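3-oxo-tetronate kinase (Salmonella typhimurium, PDB 3DQQ) probably catalyses the ATP-dependent phosphorylation of 3-oxo-tetronate to 3-oxo-tetronate 4-phosphate, as a four-carbon acid sugar kinase. Local coordinates at residues Phe270-His274 with Ala275-Asp279; Phe411-Arg414 with Ala415-Phe419; Arg183-Leu186 with Ser187-Gln190; Val169-Ala172 with Gln173-Asp176. One frame throughout, in Å; residues are numbered along the deposited sequence.

Interaction 1 (Phe270-His274 with Ala275-Asp279)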
loop_
_atom_site.group_PDB
_atom_site.type_symbol
_atom_site.label_atom_id
_atom_site.label_comp_id
_atom_site.label_asym_id
_atom_site.label_seq_id
_atom_site.Cartn_x
_atom_site.Cartn_y
_atom_site.Cartn_z
ATOM N N PHE A 270 7.602 -18.462 -4.121
ATOM C CA PHE A 270 7.790 -19.554 -5.082
ATOM C C PHE A 270 9.257 -19.907 -5.240
ATOM O O PHE A 270 9.668 -21.019 -4.921
ATOM C CB PHE A 270 7.188 -19.154 -6.436
ATOM C CG PHE A 270 7.387 -20.180 -7.526
ATOM C CD1 PHE A 270 6.546 -21.284 -7.620
ATOM C CD2 PHE A 270 8.393 -20.011 -8.484
ATOM C CE1 PHE A 270 6.715 -22.225 -8.633
ATOM C CE2 PHE A 270 8.581 -20.949 -9.515
ATOM C CZ PHE A 270 7.742 -22.063 -9.586
ATOM N N TYR A 271 10.041 -18.932 -5.694
ATOM C CA TYR A 271 11.463 -19.125 -5.934
ATOM C C TYR A 271 12.244 -19.705 -4.759
ATOM O O TYR A 271 13.215 -20.445 -4.976
ATOM C CB TYR A 271 12.114 -17.811 -6.328
ATOM C CG TYR A 271 13.508 -17.962 -6.884
ATOM C CD1 TYR A 271 14.607 -17.467 -6.200
ATOM C CD2 TYR A 271 13.722 -18.600 -8.102
ATOM C CE1 TYR A 271 15.891 -17.596 -6.712
ATOM C CE2 TYR A 271 14.995 -18.738 -8.625
ATOM C CZ TYR A 271 16.085 -18.237 -7.927
ATOM O OH TYR A 271 17.350 -18.378 -8.448
ATOM N N ARG A 272 11.853 -19.375 -3.527
ATOM C CA ARG A 272 12.681 -19.731 -2.358
ATOM C C ARG A 272 12.675 -21.250 -2.051
ATOM O O ARG A 272 13.536 -21.760 -1.347
ATOM C CB ARG A 272 12.276 -18.903 -1.129
ATOM C CG ARG A 272 11.366 -19.607 -0.205
ATOM C CD ARG A 272 10.527 -18.708 0.699
ATOM N NE ARG A 272 11.106 -17.452 1.205
ATOM C CZ ARG A 272 12.090 -17.357 2.086
ATOM N NH1 ARG A 272 12.705 -18.440 2.538
ATOM N NH2 ARG A 272 12.495 -16.169 2.478
ATOM N N GLN A 273 11.683 -21.943 -2.601
ATOM C CA GLN A 273 11.627 -23.399 -2.610
ATOM C C GLN A 273 12.577 -24.048 -3.585
ATOM O O GLN A 273 12.782 -25.251 -3.517
ATOM C CB GLN A 273 10.216 -23.829 -2.955
ATOM C CG GLN A 273 9.290 -23.471 -1.832
ATOM C CD GLN A 273 7.854 -23.549 -2.198
ATOM O OE1 GLN A 273 7.232 -22.528 -2.456
ATOM N NE2 GLN A 273 7.297 -24.758 -2.212
ATOM N N HIS A 274 13.143 -23.273 -4.495
ATOM C CA HIS A 274 13.968 -23.829 -5.545
ATOM C C HIS A 274 15.410 -23.401 -5.472
ATOM O O HIS A 274 16.249 -23.966 -6.164
ATOM C CB HIS A 274 13.416 -23.431 -6.904
ATOM C CG HIS A 274 12.018 -23.897 -7.130
ATOM N ND1 HIS A 274 11.722 -25.141 -7.637
ATOM C CD2 HIS A 274 10.829 -23.289 -6.903
ATOM C CE1 HIS A 274 10.410 -25.283 -7.713
ATOM N NE2 HIS A 274 9.844 -24.171 -7.278
ATOM N N ALA A 275 15.716 -22.407 -4.656
ATOM C CA ALA A 275 17.067 -21.879 -4.640
ATOM C C ALA A 275 17.414 -21.402 -3.248
ATOM O O ALA A 275 16.530 -21.037 -2.486
ATOM C CB ALA A 275 17.195 -20.745 -5.649
ATOM N N PRO A 276 18.705 -21.415 -2.908
ATOM C CA PRO A 276 19.119 -20.949 -1.605
ATOM C C PRO A 276 18.767 -19.488 -1.471
ATOM O O PRO A 276 19.008 -18.713 -2.394
ATOM C CB PRO A 276 20.645 -21.146 -1.606
ATOM C CG PRO A 276 21.032 -21.280 -3.007
ATOM C CD PRO A 276 19.845 -21.829 -3.740
ATOM N N THR A 277 18.167 -19.118 -0.349
ATOM C CA THR A 277 17.810 -17.747 -0.151
ATOM C C THR A 277 18.034 -17.247 1.253
ATOM O O THR A 277 18.216 -17.989 2.162
ATOM C CB THR A 277 16.360 -17.443 -0.618
ATOM O OG1 THR A 277 15.482 -17.436 0.494
ATOM C CG2 THR A 277 15.896 -18.418 -1.678
ATOM N N ARG A 278 18.006 -15.944 1.407
ATOM C CA ARG A 278 18.429 -15.316 2.622
ATOM C C ARG A 278 17.645 -14.012 2.738
ATOM O O ARG A 278 17.565 -13.241 1.774
ATOM C CB ARG A 278 19.926 -15.086 2.519
ATOM C CG ARG A 278 20.598 -14.759 3.784
ATOM C CD ARG A 278 21.196 -15.956 4.490
ATOM N NE ARG A 278 22.486 -15.563 5.066
ATOM C CZ ARG A 278 22.646 -14.633 6.016
ATOM N NH1 ARG A 278 21.605 -13.959 6.537
ATOM N NH2 ARG A 278 23.862 -14.338 6.431
ATOM N N ASP A 279 17.019 -13.811 3.900
ATOM C CA ASP A 279 16.179 -12.655 4.156
ATOM C C ASP A 279 16.954 -11.565 4.821
ATOM O O ASP A 279 17.615 -11.808 5.793
ATOM C CB ASP A 279 15.052 -13.028 5.092
ATOM C CG ASP A 279 13.962 -13.803 4.398
ATOM O OD1 ASP A 279 13.259 -13.199 3.516
ATOM O OD2 ASP A 279 13.804 -14.999 4.735
#

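Interaction 2 (Phe411-Arg414 with Ala415-Phe419)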
loop_
_atom_site.group_PDB
_atom_site.type_symbol
_atom_site.label_atom_id
_atom_site.label_comp_id
_atom_site.label_asym_id
_atom_site.label_seq_id
_atom_site.Cartn_x
_atom_site.Cartn_y
_atom_site.Cartn_z
ATOM N N PHE A 411 8.670 -15.901 -12.448
ATOM C CA PHE A 411 9.585 -14.968 -13.093
ATOM C C PHE A 411 11.065 -15.237 -12.844
ATOM O O PHE A 411 11.855 -15.322 -13.795
ATOM C CB PHE A 411 9.276 -13.564 -12.635
ATOM C CG PHE A 411 10.203 -12.514 -13.205
ATOM C CD1 PHE A 411 10.069 -12.084 -14.506
ATOM C CD2 PHE A 411 11.169 -11.919 -12.415
ATOM C CE1 PHE A 411 10.898 -11.115 -15.011
ATOM C CE2 PHE A 411 11.986 -10.966 -12.919
ATOM C CZ PHE A 411 11.860 -10.573 -14.228
ATOM N N PHE A 412 11.438 -15.382 -11.577
ATOM C CA PHE A 412 12.839 -15.529 -11.216
ATOM C C PHE A 412 13.435 -16.822 -11.754
ATOM O O PHE A 412 14.666 -16.901 -11.963
ATOM C CB PHE A 412 13.037 -15.519 -9.696
ATOM C CG PHE A 412 12.652 -14.248 -9.017
ATOM C CD1 PHE A 412 12.938 -13.029 -9.560
ATOM C CD2 PHE A 412 12.055 -14.280 -7.791
ATOM C CE1 PHE A 412 12.589 -11.861 -8.915
ATOM C CE2 PHE A 412 11.707 -13.086 -7.127
ATOM C CZ PHE A 412 11.982 -11.891 -7.696
ATOM N N ILE A 413 12.596 -17.848 -11.937
ATOM C CA ILE A 413 13.068 -19.053 -12.617
ATOM C C ILE A 413 13.155 -18.810 -14.126
ATOM O O ILE A 413 14.178 -19.104 -14.735
ATOM C CB ILE A 413 12.197 -20.290 -12.357
ATOM C CG1 ILE A 413 12.315 -20.728 -10.916
ATOM C CG2 ILE A 413 12.677 -21.442 -13.169
ATOM C CD1 ILE A 413 11.751 -22.086 -10.669
ATOM N N ARG A 414 12.104 -18.256 -14.727
ATOM C CA ARG A 414 12.079 -18.145 -16.182
ATOM C C ARG A 414 13.226 -17.305 -16.652
ATOM O O ARG A 414 13.899 -17.688 -17.598
ATOM C CB ARG A 414 10.743 -17.611 -16.698
ATOM C CG ARG A 414 9.593 -18.595 -16.312
ATOM C CD ARG A 414 8.263 -18.399 -17.068
ATOM N NE ARG A 414 7.903 -16.980 -17.133
ATOM C CZ ARG A 414 8.186 -16.167 -18.153
ATOM N NH1 ARG A 414 8.832 -16.598 -19.240
ATOM N NH2 ARG A 414 7.801 -14.899 -18.076
ATOM N N ALA A 415 13.478 -16.204 -15.944
ATOM C CA ALA A 415 14.604 -15.324 -16.221
ATOM C C ALA A 415 15.896 -16.092 -16.483
ATOM O O ALA A 415 16.741 -15.658 -17.241
ATOM C CB ALA A 415 14.798 -14.388 -15.054
ATOM N N GLN A 416 16.038 -17.241 -15.835
ATOM C CA GLN A 416 17.245 -18.027 -15.910
ATOM C C GLN A 416 17.111 -19.187 -16.875
ATOM O O GLN A 416 17.993 -19.438 -17.668
ATOM C CB GLN A 416 17.567 -18.572 -14.522
ATOM C CG GLN A 416 18.218 -17.577 -13.590
ATOM C CD GLN A 416 18.363 -18.094 -12.167
ATOM O OE1 GLN A 416 17.426 -18.060 -11.377
ATOM N NE2 GLN A 416 19.543 -18.555 -11.836
ATOM N N ARG A 417 16.004 -19.907 -16.772
ATOM C CA ARG A 417 15.827 -21.190 -17.453
ATOM C C ARG A 417 15.532 -21.038 -18.930
ATOM O O ARG A 417 15.934 -21.865 -19.742
ATOM C CB ARG A 417 14.668 -21.963 -16.825
ATOM C CG ARG A 417 14.972 -22.553 -15.473
ATOM C CD ARG A 417 15.533 -23.955 -15.554
ATOM N NE ARG A 417 15.731 -24.529 -14.219
ATOM C CZ ARG A 417 14.741 -24.925 -13.407
ATOM N NH1 ARG A 417 13.443 -24.812 -13.741
ATOM N NH2 ARG A 417 15.053 -25.432 -12.229
ATOM N N GLU A 418 14.803 -19.988 -19.280
ATOM C CA GLU A 418 14.538 -19.708 -20.682
ATOM C C GLU A 418 15.613 -18.865 -21.348
ATOM O O GLU A 418 15.399 -18.383 -22.437
ATOM C CB GLU A 418 13.164 -19.074 -20.831
ATOM C CG GLU A 418 12.084 -20.092 -20.516
ATOM C CD GLU A 418 10.760 -19.462 -20.072
ATOM O OE1 GLU A 418 10.355 -18.389 -20.637
ATOM O OE2 GLU A 418 10.111 -20.056 -19.163
ATOM N N PHE A 419 16.771 -18.696 -20.722
ATOM C CA PHE A 419 17.830 -17.934 -21.338
ATOM C C PHE A 419 19.152 -18.480 -20.912
ATOM O O PHE A 419 19.661 -18.134 -19.892
ATOM C CB PHE A 419 17.715 -16.475 -20.947
ATOM C CG PHE A 419 16.417 -15.875 -21.318
ATOM C CD1 PHE A 419 16.251 -15.260 -22.544
ATOM C CD2 PHE A 419 15.332 -15.973 -20.469
ATOM C CE1 PHE A 419 15.031 -14.719 -22.908
ATOM C CE2 PHE A 419 14.105 -15.442 -20.832
ATOM C CZ PHE A 419 13.963 -14.809 -22.060
#

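Interaction 3 (Arg183-Leu186 with Ser187-Gln190)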
loop_
_atom_site.group_PDB
_atom_site.type_symbol
_atom_site.label_atom_id
_atom_site.label_comp_id
_atom_site.label_asym_id
_atom_site.label_seq_id
_atom_site.Cartn_x
_atom_site.Cartn_y
_atom_site.Cartn_z
ATOM N N ARG A 183 -3.688 10.318 -44.424
ATOM C CA ARG A 183 -2.730 11.398 -44.712
ATOM C C ARG A 183 -3.463 12.636 -45.223
ATOM O O ARG A 183 -3.055 13.748 -44.984
ATOM C CB ARG A 183 -1.666 10.827 -45.643
ATOM C CG ARG A 183 -0.893 11.684 -46.550
ATOM C CD ARG A 183 0.125 10.704 -47.191
ATOM N NE ARG A 183 0.555 10.942 -48.579
ATOM C CZ ARG A 183 -0.237 10.939 -49.654
ATOM N NH1 ARG A 183 -1.578 10.823 -49.562
ATOM N NH2 ARG A 183 0.317 11.110 -50.835
ATOM N N ALA A 184 -4.589 12.438 -45.872
ATOM C CA ALA A 184 -5.360 13.562 -46.340
ATOM C C ALA A 184 -5.974 14.269 -45.134
ATOM O O ALA A 184 -5.933 15.498 -45.049
ATOM C CB ALA A 184 -6.421 13.111 -47.319
ATOM N N ALA A 185 -6.524 13.502 -44.191
ATOM C CA ALA A 185 -7.194 14.084 -43.025
ATOM C C ALA A 185 -6.151 14.848 -42.168
ATOM O O ALA A 185 -6.441 15.909 -41.607
ATOM C CB ALA A 185 -7.905 13.013 -42.231
ATOM N N LEU A 186 -4.926 14.337 -42.113
ATOM C CA LEU A 186 -3.868 14.992 -41.361
ATOM C C LEU A 186 -3.564 16.339 -41.958
ATOM O O LEU A 186 -3.562 17.323 -41.244
ATOM C CB LEU A 186 -2.609 14.127 -41.302
ATOM C CG LEU A 186 -2.668 13.017 -40.247
ATOM C CD1 LEU A 186 -1.657 11.884 -40.493
ATOM C CD2 LEU A 186 -2.513 13.655 -38.858
ATOM N N SER A 187 -3.325 16.394 -43.261
ATOM C CA SER A 187 -3.136 17.669 -43.958
ATOM C C SER A 187 -4.270 18.607 -43.731
ATOM O O SER A 187 -4.083 19.788 -43.577
ATOM C CB SER A 187 -3.105 17.465 -45.441
ATOM O OG SER A 187 -2.059 16.602 -45.829
ATOM N N ARG A 188 -5.468 18.089 -43.745
ATOM C CA ARG A 188 -6.610 18.948 -43.592
ATOM C C ARG A 188 -6.656 19.635 -42.209
ATOM O O ARG A 188 -6.971 20.841 -42.101
ATOM C CB ARG A 188 -7.854 18.126 -43.819
ATOM C CG ARG A 188 -9.000 18.946 -44.308
ATOM C CD ARG A 188 -10.282 18.078 -44.658
ATOM N NE ARG A 188 -10.021 16.823 -45.428
ATOM C CZ ARG A 188 -10.124 15.585 -44.920
ATOM N NH1 ARG A 188 -10.453 15.401 -43.621
ATOM N NH2 ARG A 188 -9.873 14.527 -45.689
ATOM N N LEU A 189 -6.331 18.874 -41.159
ATOM C CA LEU A 189 -6.253 19.450 -39.834
ATOM C C LEU A 189 -5.218 20.579 -39.821
ATOM O O LEU A 189 -5.380 21.640 -39.230
ATOM C CB LEU A 189 -5.912 18.378 -38.799
ATOM C CG LEU A 189 -7.030 17.353 -38.582
ATOM C CD1 LEU A 189 -6.627 16.305 -37.600
ATOM C CD2 LEU A 189 -8.273 18.041 -38.118
ATOM N N GLN A 190 -4.146 20.360 -40.516
ATOM C CA GLN A 190 -3.090 21.312 -40.465
ATOM C C GLN A 190 -3.470 22.607 -41.169
ATOM O O GLN A 190 -3.221 23.657 -40.615
ATOM C CB GLN A 190 -1.892 20.695 -41.106
ATOM C CG GLN A 190 -0.638 21.387 -40.823
ATOM C CD GLN A 190 0.516 20.515 -41.228
ATOM O OE1 GLN A 190 0.310 19.310 -41.605
ATOM N NE2 GLN A 190 1.744 21.071 -41.119
#

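Interaction 4 (Val169-Ala172 with Gln173-Asp176)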
loop_
_atom_site.group_PDB
_atom_site.type_symbol
_atom_site.label_atom_id
_atom_site.label_comp_id
_atom_site.label_asym_id
_atom_site.label_seq_id
_atom_site.Cartn_x
_atom_site.Cartn_y
_atom_site.Cartn_z
ATOM N N VAL A 169 -8.655 15.448 -34.165
ATOM C CA VAL A 169 -8.837 14.000 -34.012
ATOM C C VAL A 169 -8.834 13.314 -35.379
ATOM O O VAL A 169 -9.367 13.840 -36.299
ATOM C CB VAL A 169 -10.155 13.636 -33.274
ATOM C CG1 VAL A 169 -10.293 12.118 -33.162
ATOM C CG2 VAL A 169 -10.193 14.260 -31.883
ATOM N N ILE A 170 -8.164 12.171 -35.521
ATOM C CA ILE A 170 -8.333 11.301 -36.679
ATOM C C ILE A 170 -9.054 10.069 -36.158
ATOM O O ILE A 170 -8.498 9.290 -35.432
ATOM C CB ILE A 170 -6.994 10.872 -37.318
ATOM C CG1 ILE A 170 -6.162 12.090 -37.699
ATOM C CG2 ILE A 170 -7.221 9.999 -38.556
ATOM C CD1 ILE A 170 -6.716 12.893 -38.774
ATOM N N PRO A 171 -10.298 9.881 -36.535
ATOM C CA PRO A 171 -11.043 8.717 -36.027
ATOM C C PRO A 171 -10.695 7.372 -36.668
ATOM O O PRO A 171 -10.281 7.311 -37.818
ATOM C CB PRO A 171 -12.492 9.068 -36.373
ATOM C CG PRO A 171 -12.382 9.958 -37.538
ATOM C CD PRO A 171 -11.089 10.691 -37.474
ATOM N N ALA A 172 -10.939 6.304 -35.920
ATOM C CA ALA A 172 -10.770 4.910 -36.384
ATOM C C ALA A 172 -11.252 4.688 -37.805
ATOM O O ALA A 172 -10.559 4.114 -38.653
ATOM C CB ALA A 172 -11.494 3.997 -35.465
ATOM N N GLN A 173 -12.437 5.177 -38.094
ATOM C CA GLN A 173 -12.981 5.005 -39.441
ATOM C C GLN A 173 -12.082 5.538 -40.554
ATOM O O GLN A 173 -12.068 4.960 -41.641
ATOM C CB GLN A 173 -14.354 5.649 -39.541
ATOM C CG GLN A 173 -15.414 4.869 -38.822
ATOM C CD GLN A 173 -15.618 5.254 -37.364
ATOM O OE1 GLN A 173 -14.923 6.138 -36.820
ATOM N NE2 GLN A 173 -16.595 4.582 -36.708
ATOM N N THR A 174 -11.348 6.631 -40.332
ATOM C CA THR A 174 -10.428 7.126 -41.371
ATOM C C THR A 174 -9.238 6.168 -41.551
ATOM O O THR A 174 -8.833 5.832 -42.650
ATOM C CB THR A 174 -9.899 8.493 -41.007
ATOM O OG1 THR A 174 -10.985 9.401 -40.838
ATOM C CG2 THR A 174 -8.946 9.022 -42.069
ATOM N N LEU A 175 -8.669 5.741 -40.440
ATOM C CA LEU A 175 -7.603 4.757 -40.464
ATOM C C LEU A 175 -8.078 3.554 -41.265
ATOM O O LEU A 175 -7.334 2.982 -42.044
ATOM C CB LEU A 175 -7.267 4.349 -39.027
ATOM C CG LEU A 175 -6.125 5.033 -38.273
ATOM C CD1 LEU A 175 -5.784 6.400 -38.728
ATOM C CD2 LEU A 175 -6.456 5.047 -36.818
ATOM N N ASP A 176 -9.335 3.180 -41.067
ATOM C CA ASP A 176 -9.917 2.048 -41.775
ATOM C C ASP A 176 -10.032 2.319 -43.261
ATOM O O ASP A 176 -10.022 1.403 -44.051
ATOM C CB ASP A 176 -11.295 1.663 -41.177
ATOM C CG ASP A 176 -11.183 1.045 -39.739
ATOM O OD1 ASP A 176 -10.119 0.413 -39.462
ATOM O OD2 ASP A 176 -12.132 1.211 -38.886
#

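Interaction 1 (Phe270-His274 with Ala275-Asp279)
Arg272 and Asp279 supply the charged part of this local contact, which shows how a chain leaving a helix can be tied to the strand it is about to enter. Their salt bridge runs from Arg272 NH2 to Asp279 OD2 at 2.9 Å. The carboxylate oxygen is met on its syn side, and the planes of the two flat groups are only 19° apart, though the bond is tilted from both. A bend at chi3 (-35°) turns the guanidinium of the arginine toward Asp279.

Nonbonded contacts accompany that bridge. Thr277 OG1 sits over one face of the guanidinium, toward its rim, 3.6 Å from Arg272 NH1. Further back, the methyl of Ala275 approaches the phenol of Tyr271 obliquely, Ala275 CB standing 3.6 Å from Tyr271 CZ. The hydroxyl of that tyrosine is engaged elsewhere, by the backbone oxygen of Ala310.

Backbone bonding is modest. His274 N reaches Tyr271 O at 2.9 Å, and Ala275 N gives the same oxygen a weak second bond. Strand 277-279 then runs beside strand 312-314, with Arg278 bonded to Ser314 through the backbone. The arrangement is a helix-to-strand connection in the nucleotide-binding domain, delivering the chain from helix 262-271 into an outermost strand, away from the probable ATP-binding residues.

Interaction 2 (Phe411-Arg414 with Ala415-Phe419)
Two flat groups, the guanidinium of Arg414 and the ring of Phe419, are approached at their edges across this stretch. Glu418 OE1 lies near the guanidinium plane, 2.7 Å from Arg414 NH1, in a salt bridge whose hydrogen-bond geometry is weak at an N-H...O angle of 128°. The planes of the two charged groups are turned 32° apart. The other carboxylate oxygen, Glu418 OE2, lies near CG and CD of the arginine. At the edge of the Phe419 ring, in its plane, lies Arg414 O, 3.6 Å from Phe419 CD2. A third flat group, the guanidinium of Arg417, is met obliquely by Ile413 CG2. Arg417 CG lies 3.4 Å from Ile413 CG2, and the bend at chi2 (-90°) brings the chain round so that Arg417 NH1 comes to 3.5 Å from that same Ile413 CG2.

Beneath the side chains runs ordinary helical bonding, seen in Ala415 N to Phe411 O at 2.8 Å. Ile413 O takes two donors, Arg417 N and Gln416 N. Glu418, the first residue to depart from helical backbone angles, still bonds through its N to Arg414 O, 3.0 Å away.

Arg414 also forms a salt bridge with Asp408 and a hydrogen bond to Ile383 O; Arg417 forms a salt bridge with Glu308. Phe419 meets Trp389 edge-to-face. Helix 411-417 packs against helix 262-271, touched by Ile413, and strand 356-360, touched by Phe411 and Phe412, the latter about 8 Å from the probable ATP-binding Ser259 between side chains.

Interaction 3 (Arg183-Leu186 with Ser187-Gln190)
Ser187 turns its hydroxyl back beside its own backbone N (chi1 -60°) and so over the preceding turn, where it meets Arg183 O; Arg188 instead throws CG to the far side from its N (chi1 -153°) and then folds at chi3 (-44°) to lay its guanidinium along Ala184 and Ala185. The setting is an alpha helix, 179-191, and the serine illustrates how a side chain can reuse the i to i+4 spacing of the backbone, while the arginine lies back over the turn before it.

The backbone bonds follow that spacing in sequence, including Arg188 N to Ala184 O at 2.9 Å and Leu189 N to Ala185 O at 3.0 Å. Over one face of the Arg188 guanidinium lies the backbone of the turn before: Arg188 NH1 comes within 3.6 Å of Ala185 CA and 3.8 Å of Ala185 CB. This is van der Waals contact, made by an exposed arginine. Ala185, Leu186 and Leu189 touch Ile170 of strand 167-170; the two leucines also reach Ala197 of strand 196-199.

Arg183 O is gripped twice, by Ser187 N at 3.2 Å and Ser187 OG at 3.1 Å, the two donors approaching from opposite faces of its carbonyl plane.

Interaction 4 (Val169-Ala172 with Gln173-Asp176)
Thr174 reaches back from the first turn of a helix to the strand end that precedes it, touching both Ile170 and Pro171. Its CB stands 3.4 Å from Pro171 O and also borders Ile170 CG2. There the side chain forks. With chi1 at -58°, the hydroxyl lies beside the threonine's own N and heads for the proline ring, Thr174 OG1 coming to 3.6 Å from Pro171 CD and as near to CG. The methyl takes the other direction, Thr174 CG2 lying 4.0 Å from Ile170 CG2. That same isoleucine branch meets a second apolar partner, Leu175 CD1, at 3.9 Å, the two side chains crossing at about a right angle.

Pro171 occupies the N-cap position, and its carbonyl starts the helical bonding. Thr174 N bonds Pro171 O at 2.8 Å, while Leu175 N adds a weak, longer bond to the same oxygen. One residue on, Asp176 N meets Ala172 O at 2.9 Å.

Carboxylates are engaged along this short helix: Asp200 accepts from Ala172 N at its start, and further on Asp176 OD1 is held by Arg205 and His206. The chemistry is thus divided, with apolar branches of Ile170, Thr174 and Leu175 meeting at the strand-to-helix corner, while the helix-start N-H of Ala172 would probably favour a charged Asp200, and Arg205 a charged Asp176.

Along the chain the order is interaction 4, then 3, then 1, then 2, and they fall into two clusters in different parts of the kinase. Interactions 3 and 4, with centres about 12 Å apart, share the sugar-binding domain: the chain passes from strand 167-170 through helix 172-177 into helix 179-191, whose Leu189 CD1 returns to within 3.6 Å of Ile170 CD1. Interactions 1 and 2, with centres about 14 Å apart, belong to the nucleotide-binding end, where helices 262-271 and 411-417 pack together through Phe270 CE2 and Ile413 CD1, 3.6 Å apart. Interactions 1 and 3 lie about 58 Å apart between centres, on opposite sides of the chain's centre, so the two clusters are separate local features of the two parts.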